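Local coordinates for aminopeptidase C (Lactobacillus rhamnosus, PDB 4K7C), which probably removes amino acids from the N-termini of peptides as a papain-like cysteine aminopeptidase that assembles as a hexamer, at residues 28-32 against 33-37; 143-146 against 147-150; 188-192 against 193-197; 371-375 against 376-380. All coordinates share one frame; numbering follows the deposited sequence.

Contact 1: 28-32 against 33-37; sequences KAVMN and NGINA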
loop_
_atom_site.group_PDB
_atom_site.type_symbol
_atom_site.label_atom_id
_atom_site.label_comp_id
_atom_site.label_asym_id
_atom_site.label_seq_id
_atom_site.Cartn_x
_atom_site.Cartn_y
_atom_site.Cartn_z
ATOM N N LYS A 28 -9.221 -26.379 -15.799
ATOM C CA LYS A 28 -9.682 -25.073 -15.374
ATOM C C LYS A 28 -8.997 -24.669 -14.077
ATOM O O LYS A 28 -8.448 -23.567 -13.984
ATOM C CB LYS A 28 -11.200 -25.064 -15.203
ATOM C CG LYS A 28 -11.889 -25.132 -16.562
ATOM C CD LYS A 28 -13.395 -25.033 -16.442
ATOM C CE LYS A 28 -14.110 -25.254 -17.788
ATOM N NZ LYS A 28 -13.934 -26.576 -18.417
ATOM N N ALA A 29 -8.847 -25.625 -13.155
ATOM C CA ALA A 29 -8.174 -25.311 -11.859
ATOM C C ALA A 29 -6.751 -24.878 -12.098
ATOM O O ALA A 29 -6.311 -23.860 -11.576
ATOM C CB ALA A 29 -8.265 -26.480 -10.894
ATOM N N VAL A 30 -6.005 -25.608 -12.907
ATOM C CA VAL A 30 -4.594 -25.317 -13.056
ATOM C C VAL A 30 -4.387 -24.083 -13.928
ATOM O O VAL A 30 -3.480 -23.269 -13.656
ATOM C CB VAL A 30 -3.918 -26.534 -13.688
ATOM C CG1 VAL A 30 -2.433 -26.237 -13.807
ATOM C CG2 VAL A 30 -4.146 -27.806 -12.800
HETATM N N MSE A 31 -5.204 -23.929 -14.999
HETATM C CA MSE A 31 -5.133 -22.692 -15.816
HETATM C C MSE A 31 -5.331 -21.459 -14.913
HETATM O O MSE A 31 -4.674 -20.437 -15.095
HETATM C CB MSE A 31 -6.279 -22.654 -16.848
HETATM C CG MSE A 31 -5.942 -23.586 -18.017
HETATM SE SE MSE A 31 -7.502 -23.692 -19.252
HETATM C CE MSE A 31 -7.198 -21.978 -20.137
ATOM N N ASN A 32 -6.294 -21.517 -14.019
ATOM C CA ASN A 32 -6.705 -20.355 -13.197
ATOM C C ASN A 32 -5.747 -20.049 -12.032
ATOM O O ASN A 32 -5.513 -18.869 -11.758
ATOM C CB ASN A 32 -8.112 -20.565 -12.625
ATOM C CG ASN A 32 -9.208 -20.590 -13.688
ATOM O OD1 ASN A 32 -10.302 -21.093 -13.398
ATOM N ND2 ASN A 32 -8.930 -20.142 -14.878
ATOM N N ASN A 33 -5.159 -21.091 -11.433
ATOM C CA ASN A 33 -4.479 -21.006 -10.095
ATOM C C ASN A 33 -3.045 -21.424 -10.112
ATOM O O ASN A 33 -2.295 -21.066 -9.162
ATOM C CB ASN A 33 -5.263 -21.776 -9.043
ATOM C CG ASN A 33 -6.725 -21.340 -8.984
ATOM O OD1 ASN A 33 -7.060 -20.245 -8.534
ATOM N ND2 ASN A 33 -7.602 -22.188 -9.477
ATOM N N GLY A 34 -2.628 -22.063 -11.217
ATOM C CA GLY A 34 -1.309 -22.613 -11.340
ATOM C C GLY A 34 -1.177 -23.934 -10.599
ATOM O O GLY A 34 -2.084 -24.455 -9.971
ATOM N N ILE A 35 0.008 -24.504 -10.761
ATOM C CA ILE A 35 0.355 -25.836 -10.220
ATOM C C ILE A 35 0.310 -25.966 -8.700
ATOM O O ILE A 35 -0.396 -26.814 -8.154
ATOM C CB ILE A 35 1.687 -26.247 -10.781
ATOM C CG1 ILE A 35 1.525 -26.482 -12.283
ATOM C CG2 ILE A 35 2.139 -27.541 -10.138
ATOM C CD1 ILE A 35 2.874 -26.639 -12.971
ATOM N N ASN A 36 1.104 -25.146 -8.023
ATOM C CA ASN A 36 1.223 -25.187 -6.583
ATOM C C ASN A 36 -0.094 -25.021 -5.859
ATOM O O ASN A 36 -0.423 -25.805 -5.021
ATOM C CB ASN A 36 2.232 -24.119 -6.037
ATOM C CG ASN A 36 3.724 -24.452 -6.365
ATOM O OD1 ASN A 36 4.085 -25.556 -6.757
ATOM N ND2 ASN A 36 4.578 -23.451 -6.223
ATOM N N ALA A 37 -0.859 -23.992 -6.204
ATOM C CA ALA A 37 -2.080 -23.724 -5.526
ATOM C C ALA A 37 -3.146 -24.710 -5.862
ATOM O O ALA A 37 -4.089 -24.887 -5.091
ATOM C CB ALA A 37 -2.535 -22.294 -5.840
#
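The carboxamide of Asn-33 lies with one face over the peptide of Asn-32, CG standing 3.5 Å above Asn-32 C, while its nitrogen end reaches back one turn to Ala-29. ND2 donates to Ala-29 O at 3.0 Å, arriving in the carbonyl plane on a lone pair; the oxygen sits 27° out of the amide plane, tilted toward the same face that covers the peptide. Asn-32 CB packs against that same face, 3.6 Å from ND2. Since CG is anti to the carbonyl carbon (chi1 -54°), the amide folds back beside its own N, which adds a weak bond to Ala-29 O. ND2 also donates to Ala-37 O of the third subunit. Replacing Asn-33 by leucine would probably leave Ala-29 O with poorer partners and that neighbouring Ala-37 O without this donor. Gly-34 N closes the turn before the kink on Val-30 O at 2.9 Å; then positive phi at the glycine swings the chain away, and Val-30 CG1 meets Ile-35 CG1 at 4.2 Å across the bend. Asn-36 N bonds to Glu-171 of the second subunit. This is a glycine-kinked helix, its short segments at 92°, with an asparagine bracing the bend at a subunit interface.

Contact 2: 143-146 against 147-150; sequences DMLS and ALIE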
loop_
_atom_site.group_PDB
_atom_site.type_symbol
_atom_site.label_atom_id
_atom_site.label_comp_id
_atom_site.label_asym_id
_atom_site.label_seq_id
_atom_site.Cartn_x
_atom_site.Cartn_y
_atom_site.Cartn_z
ATOM N N ASP A 143 33.331 -26.112 4.725
ATOM C CA ASP A 143 34.794 -26.074 4.902
ATOM C C ASP A 143 35.367 -24.743 4.421
ATOM O O ASP A 143 36.374 -24.273 4.955
ATOM C CB ASP A 143 35.442 -27.231 4.155
ATOM C CG ASP A 143 35.046 -28.621 4.705
ATOM O OD1 ASP A 143 34.915 -28.818 5.936
ATOM O OD2 ASP A 143 34.840 -29.534 3.847
HETATM N N MSE A 144 34.717 -24.145 3.422
HETATM C CA MSE A 144 35.067 -22.775 2.982
HETATM C C MSE A 144 34.723 -21.721 3.996
HETATM O O MSE A 144 35.440 -20.735 4.156
HETATM C CB MSE A 144 34.331 -22.518 1.650
HETATM C CG MSE A 144 34.935 -23.350 0.534
HETATM SE SE MSE A 144 33.724 -23.455 -1.030
HETATM C CE MSE A 144 33.686 -21.584 -1.614
ATOM N N LEU A 145 33.654 -21.895 4.776
ATOM C CA LEU A 145 33.371 -20.911 5.811
ATOM C C LEU A 145 34.408 -21.077 6.936
ATOM O O LEU A 145 34.942 -20.076 7.468
ATOM C CB LEU A 145 31.961 -21.162 6.332
ATOM C CG LEU A 145 31.291 -20.113 7.227
ATOM C CD1 LEU A 145 31.756 -20.244 8.671
ATOM C CD2 LEU A 145 31.526 -18.735 6.624
ATOM N N SER A 146 34.673 -22.320 7.346
ATOM C CA SER A 146 35.751 -22.554 8.305
ATOM C C SER A 146 37.062 -21.935 7.915
ATOM O O SER A 146 37.714 -21.294 8.764
ATOM C CB SER A 146 35.948 -24.044 8.578
ATOM O OG SER A 146 34.892 -24.413 9.336
ATOM N N ALA A 147 37.457 -22.109 6.662
ATOM C CA ALA A 147 38.686 -21.549 6.179
ATOM C C ALA A 147 38.730 -20.050 6.448
ATOM O O ALA A 147 39.776 -19.501 6.841
ATOM C CB ALA A 147 38.878 -21.788 4.699
ATOM N N LEU A 148 37.588 -19.370 6.215
ATOM C CA LEU A 148 37.511 -17.953 6.452
ATOM C C LEU A 148 37.643 -17.591 7.898
ATOM O O LEU A 148 38.385 -16.669 8.207
ATOM C CB LEU A 148 36.190 -17.342 5.889
ATOM C CG LEU A 148 36.099 -17.410 4.364
ATOM C CD1 LEU A 148 34.656 -17.180 3.936
ATOM C CD2 LEU A 148 37.011 -16.393 3.715
ATOM N N ILE A 149 37.024 -18.367 8.781
ATOM C CA ILE A 149 37.044 -18.069 10.189
ATOM C C ILE A 149 38.433 -18.331 10.774
ATOM O O ILE A 149 38.887 -17.586 11.639
ATOM C CB ILE A 149 35.901 -18.799 10.839
ATOM C CG1 ILE A 149 34.617 -18.007 10.451
ATOM C CG2 ILE A 149 35.999 -18.837 12.368
ATOM C CD1 ILE A 149 33.465 -18.611 11.085
ATOM N N GLU A 150 39.071 -19.409 10.295
ATOM C CA GLU A 150 40.436 -19.726 10.708
ATOM C C GLU A 150 41.355 -18.565 10.374
ATOM O O GLU A 150 42.201 -18.220 11.171
ATOM C CB GLU A 150 40.923 -21.014 10.062
ATOM C CG GLU A 150 40.196 -22.174 10.725
ATOM C CD GLU A 150 40.509 -23.501 10.111
ATOM O OE1 GLU A 150 40.660 -24.438 10.912
ATOM O OE2 GLU A 150 40.562 -23.597 8.866
#
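Leu-145 carries its CG anti to the backbone N (chi1 -168°), whereas Ile-149 swings CG1 to the other side, beside its own N (chi1 -75°), and then runs straight out to CD1. The two side chains thereby cross obliquely one turn apart, and their CD1 methyls meet at 3.4 Å, tighter than ordinary van der Waals contact. The other Leu-145 branch, CD2, only grazes Leu-148 CD1 at 4.4 Å. Leu-148 instead lays its CG 3.4 Å from Met-144 O, a carbonyl that accepts a long bond from Leu-148 N (3.3 Å) and a second one from Asn-284 ND2. Glu-150 behaves alike on the next strip of the helix: its CG passes 3.3 Å from Ser-146 O, which takes the straight bond from Glu-150 N at 2.8 Å, while the extended chain delivers the carboxylate to a salt bridge with Arg-289. Around the aliphatic patch, Trp-71 and Ala-75 touch Leu-145, Met-79 touches Ile-149, and Trp-102 covers Leu-148. The arrangement is an i to i+4 pairing on a buried alpha helix, packed against helix 70-87, which probably corresponds to the central helix that carries the catalytic cysteine at its start in papain-like peptidases.

Contact 3: 188-192 against 193-197; sequences RKLVA and DKASD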
loop_
_atom_site.group_PDB
_atom_site.type_symbol
_atom_site.label_atom_id
_atom_site.label_comp_id
_atom_site.label_asym_id
_atom_site.label_seq_id
_atom_site.Cartn_x
_atom_site.Cartn_y
_atom_site.Cartn_z
ATOM N N ARG A 188 45.979 -14.915 -18.872
ATOM C CA ARG A 188 46.279 -15.868 -19.965
ATOM C C ARG A 188 47.304 -15.332 -20.960
ATOM O O ARG A 188 48.189 -16.104 -21.457
ATOM C CB ARG A 188 44.983 -16.400 -20.667
ATOM C CG ARG A 188 44.106 -17.277 -19.751
ATOM C CD ARG A 188 42.808 -17.818 -20.414
ATOM N NE ARG A 188 43.063 -18.562 -21.669
ATOM C CZ ARG A 188 43.248 -19.865 -21.757
ATOM N NH1 ARG A 188 43.159 -20.626 -20.699
ATOM N NH2 ARG A 188 43.481 -20.438 -22.963
ATOM N N LYS A 189 47.192 -14.062 -21.267
ATOM C CA LYS A 189 48.115 -13.403 -22.153
ATOM C C LYS A 189 49.562 -13.416 -21.603
ATOM O O LYS A 189 50.498 -13.796 -22.288
ATOM C CB LYS A 189 47.704 -11.966 -22.401
ATOM C CG LYS A 189 48.385 -11.530 -23.660
ATOM C CD LYS A 189 48.541 -10.071 -23.889
ATOM C CE LYS A 189 48.962 -9.940 -25.378
ATOM N NZ LYS A 189 50.142 -9.047 -25.474
ATOM N N LEU A 190 49.720 -13.008 -20.357
ATOM C CA LEU A 190 50.989 -13.128 -19.638
ATOM C C LEU A 190 51.578 -14.536 -19.724
ATOM O O LEU A 190 52.750 -14.665 -20.061
ATOM C CB LEU A 190 50.830 -12.706 -18.158
ATOM C CG LEU A 190 50.696 -11.201 -17.926
ATOM C CD1 LEU A 190 50.156 -10.932 -16.543
ATOM C CD2 LEU A 190 52.002 -10.443 -18.081
ATOM N N VAL A 191 50.802 -15.577 -19.449
ATOM C CA VAL A 191 51.318 -16.928 -19.544
ATOM C C VAL A 191 51.659 -17.250 -21.030
ATOM O O VAL A 191 52.692 -17.870 -21.284
ATOM C CB VAL A 191 50.351 -17.940 -19.010
ATOM C CG1 VAL A 191 50.806 -19.361 -19.319
ATOM C CG2 VAL A 191 50.115 -17.749 -17.526
ATOM N N ALA A 192 50.851 -16.790 -21.985
ATOM C CA ALA A 192 51.148 -17.032 -23.425
ATOM C C ALA A 192 52.462 -16.369 -23.851
ATOM O O ALA A 192 53.223 -16.915 -24.697
ATOM C CB ALA A 192 50.007 -16.545 -24.313
ATOM N N ASP A 193 52.694 -15.177 -23.311
ATOM C CA ASP A 193 53.859 -14.359 -23.620
ATOM C C ASP A 193 55.118 -14.733 -22.849
ATOM O O ASP A 193 56.117 -14.055 -22.981
ATOM C CB ASP A 193 53.543 -12.896 -23.405
ATOM C CG ASP A 193 52.647 -12.349 -24.464
ATOM O OD1 ASP A 193 52.353 -13.059 -25.453
ATOM O OD2 ASP A 193 52.224 -11.210 -24.319
ATOM N N LYS A 194 55.038 -15.815 -22.098
ATOM C CA LYS A 194 56.116 -16.368 -21.263
ATOM C C LYS A 194 56.638 -15.358 -20.287
ATOM O O LYS A 194 57.841 -15.299 -20.005
ATOM C CB LYS A 194 57.232 -16.996 -22.107
ATOM C CG LYS A 194 56.743 -18.198 -22.881
ATOM C CD LYS A 194 57.692 -18.563 -24.011
ATOM C CE LYS A 194 57.092 -19.633 -24.913
ATOM N NZ LYS A 194 57.875 -19.705 -26.177
ATOM N N ALA A 195 55.726 -14.589 -19.695
ATOM C CA ALA A 195 56.157 -13.699 -18.620
ATOM C C ALA A 195 56.718 -14.464 -17.409
ATOM O O ALA A 195 56.318 -15.637 -17.086
ATOM C CB ALA A 195 55.022 -12.747 -18.214
ATOM N N SER A 196 57.649 -13.786 -16.708
ATOM C CA SER A 196 58.232 -14.370 -15.471
ATOM C C SER A 196 57.176 -14.526 -14.380
ATOM O O SER A 196 56.197 -13.765 -14.309
ATOM C CB SER A 196 59.344 -13.507 -14.892
ATOM O OG SER A 196 58.965 -12.152 -14.604
ATOM N N ASP A 197 57.435 -15.448 -13.485
ATOM C CA ASP A 197 56.619 -15.592 -12.288
ATOM C C ASP A 197 56.493 -14.282 -11.506
ATOM O O ASP A 197 55.448 -14.010 -10.947
ATOM C CB ASP A 197 57.150 -16.716 -11.428
ATOM C CG ASP A 197 56.886 -18.083 -12.035
ATOM O OD1 ASP A 197 56.137 -18.182 -13.045
ATOM O OD2 ASP A 197 57.385 -19.075 -11.480
#
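Lys-189 and Asp-193, one helical turn apart, lean across each other so that the lysine chain from CG to NZ passes alongside a single carboxylate oxygen. From CE, 3.7 Å from Asp-193 OD2, the chain bends at chi4 (-131°) and turns the ammonium in, bringing NZ to 3.2 Å from OD2 on the syn lone pair. The aspartate in turn keeps CG beside its own backbone N, which lays the carboxyl carbon 3.4 Å from Lys-189 O; that same carbonyl receives Asp-193 N at 2.8 Å, nearly end-on.

A second pairing forms round the corner. Ala-195 points its CB back at the helix and touches Leu-190 CD2 at 3.8 Å, and Ile-200 of the following helix lies against both side chains. Beneath this pair, Ala-195 N bonds to Leu-190 O at 3.0 Å and Lys-194 N to Val-191 O at 3.2 Å, the latter from well above the carbonyl plane. With Lys-194 at positive phi (56°) these bonds make a Schellman motif, and the leucine-alanine touch is its customary apolar partner. Ser-196 then caps the next helix through Asp-199 N.

A carboxylate at the negative end of a helix dipole should be disfavoured; the exposed salt bridge to Lys-189 probably offsets part of that cost, while the backbone bonds and the apolar touch fix the turn itself.

Contact 4: 371-375 against 376-380; sequences VDLVD and GKPTK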
loop_
_atom_site.group_PDB
_atom_site.type_symbol
_atom_site.label_atom_id
_atom_site.label_comp_id
_atom_site.label_asym_id
_atom_site.label_seq_id
_atom_site.Cartn_x
_atom_site.Cartn_y
_atom_site.Cartn_z
ATOM N N VAL A 371 14.023 -32.169 16.257
ATOM C CA VAL A 371 13.560 -33.407 15.592
ATOM C C VAL A 371 12.512 -34.020 16.442
ATOM O O VAL A 371 12.644 -33.997 17.658
ATOM C CB VAL A 371 14.744 -34.399 15.246
ATOM C CG1 VAL A 371 15.403 -34.971 16.514
ATOM C CG2 VAL A 371 14.266 -35.428 14.239
ATOM N N ASP A 372 11.397 -34.430 15.833
ATOM C CA ASP A 372 10.312 -35.107 16.514
ATOM C C ASP A 372 10.609 -36.572 16.303
ATOM O O ASP A 372 10.635 -37.108 15.138
ATOM C CB ASP A 372 8.947 -34.759 15.889
ATOM C CG ASP A 372 7.786 -35.062 16.805
ATOM O OD1 ASP A 372 7.948 -34.989 18.033
ATOM O OD2 ASP A 372 6.673 -35.303 16.279
ATOM N N LEU A 373 10.708 -37.238 17.455
ATOM C CA LEU A 373 10.931 -38.701 17.461
ATOM C C LEU A 373 9.684 -39.395 18.025
ATOM O O LEU A 373 9.274 -39.119 19.154
ATOM C CB LEU A 373 12.131 -38.997 18.386
ATOM C CG LEU A 373 13.480 -38.461 17.952
ATOM C CD1 LEU A 373 14.503 -38.909 19.026
ATOM C CD2 LEU A 373 13.920 -38.906 16.581
ATOM N N VAL A 374 9.057 -40.239 17.223
ATOM C CA VAL A 374 7.850 -40.986 17.596
ATOM C C VAL A 374 8.182 -42.477 17.413
ATOM O O VAL A 374 8.688 -42.909 16.359
ATOM C CB VAL A 374 6.632 -40.639 16.708
ATOM C CG1 VAL A 374 5.378 -41.402 17.192
ATOM C CG2 VAL A 374 6.296 -39.146 16.770
ATOM N N ASP A 375 7.968 -43.244 18.477
ATOM C CA ASP A 375 8.441 -44.681 18.535
ATOM C C ASP A 375 9.923 -44.814 18.110
ATOM O O ASP A 375 10.347 -45.745 17.395
ATOM C CB ASP A 375 7.547 -45.584 17.682
ATOM C CG ASP A 375 6.055 -45.504 18.076
ATOM O OD1 ASP A 375 5.787 -45.273 19.241
ATOM O OD2 ASP A 375 5.151 -45.709 17.215
ATOM N N GLY A 376 10.702 -43.838 18.533
ATOM C CA GLY A 376 12.162 -43.854 18.308
ATOM C C GLY A 376 12.592 -43.504 16.898
ATOM O O GLY A 376 13.758 -43.609 16.598
ATOM N N LYS A 377 11.667 -43.131 16.004
ATOM C CA LYS A 377 12.039 -42.770 14.608
ATOM C C LYS A 377 11.676 -41.287 14.325
ATOM O O LYS A 377 10.700 -40.781 14.831
ATOM C CB LYS A 377 11.289 -43.642 13.625
ATOM C CG LYS A 377 11.649 -45.140 13.787
ATOM C CD LYS A 377 11.686 -45.858 12.429
ATOM C CE LYS A 377 12.096 -47.309 12.597
ATOM N NZ LYS A 377 13.363 -47.420 13.395
ATOM N N PRO A 378 12.474 -40.621 13.481
ATOM C CA PRO A 378 12.187 -39.209 13.208
ATOM C C PRO A 378 10.978 -39.045 12.298
ATOM O O PRO A 378 10.866 -39.772 11.300
ATOM C CB PRO A 378 13.449 -38.760 12.507
ATOM C CG PRO A 378 14.025 -40.000 11.908
ATOM C CD PRO A 378 13.790 -40.996 13.005
ATOM N N THR A 379 10.041 -38.160 12.633
ATOM C CA THR A 379 8.914 -37.903 11.677
ATOM C C THR A 379 9.054 -36.573 10.920
ATOM O O THR A 379 8.490 -36.406 9.818
ATOM C CB THR A 379 7.584 -37.969 12.463
ATOM O OG1 THR A 379 7.613 -37.002 13.502
ATOM C CG2 THR A 379 7.388 -39.353 13.056
ATOM N N LYS A 380 9.705 -35.627 11.595
ATOM C CA LYS A 380 9.851 -34.273 11.135
ATOM C C LYS A 380 10.983 -33.582 11.907
ATOM O O LYS A 380 11.335 -34.009 12.977
ATOM C CB LYS A 380 8.558 -33.443 11.216
ATOM C CG LYS A 380 7.859 -33.449 12.527
ATOM C CD LYS A 380 6.403 -33.006 12.444
ATOM C CE LYS A 380 5.719 -32.987 13.807
ATOM N NZ LYS A 380 4.312 -32.609 13.519
HETATM O O HOH W 1 4.929 -36.717 14.094
HETATM O O HOH W 2 10.373 -41.552 20.341
#
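Asp-372 grips the returning strand twice: its N donates almost straight to Lys-380 O at 2.9 Å (173°), and its O accepts Thr-379 N at 2.8 Å. Two residues thus face one: a beta bulge. Val-374 N bonds to Lys-377 O and Lys-377 N to Val-374 O, both at 3.0 Å, closing a type I' turn through Asp-375 and Gly-376; a water accepts from Gly-376 N and donates a weak bond to Leu-373 O.

With CG anti to the backbone N (chi1 -161°), the carboxylate of Asp-372 runs alongside the Lys-380 chain, OD2 3.5 Å from Lys-380 CE. OD1 accepts from Ser-53 N, and OD2 takes a water that also bonds Thr-379 OG1. Lys-380 NZ stays 4.5 Å from OD2, short of a salt bridge, and donates to Thr-49 O and Ala-47 O. An alanine in place of Asp-372 would probably leave Ser-53 N without this acceptor and the water on Thr-379 OG1 without its carboxylate partner.

On this side Val-374 CG2 meets Thr-379 CG2 at 3.9 Å; on the other, Val-371 CG2 lies 3.8 Å from Pro-378 CB. Leu-373 CD2 sits over the face of the proline ring at its N-CA bond, 3.8 Å from Pro-378 CA, and helix 298-310 covers the group.

Glu-229 of the fourth subunit nears OD2, so the lysine probably eases like-charge crowding, while Asp-375 pairs with Arg-241 there.

In the fold
The four contacts are local turns strung in series along one chain, and no two touch. Contact 2 lies deepest, about 14 Å from the chain's centre, against helix 70-87, the helix that probably bears the active-site cysteine. Contact 3 caps a helical projection about 36 Å out, its centre about 32 Å from that of contact 2. Contact 4, at the end of a hairpin, lies on the opposite side of the chain's centre from contact 3, about 60 Å between centres. Contacts 1 and 4 face neighbouring subunits: contact 1 meets the second and third, contact 4 the fourth, with about 20 Å between their nearest atoms. Contact 3 meets another chain through Arg-188 alone, and no other chain touches contact 2.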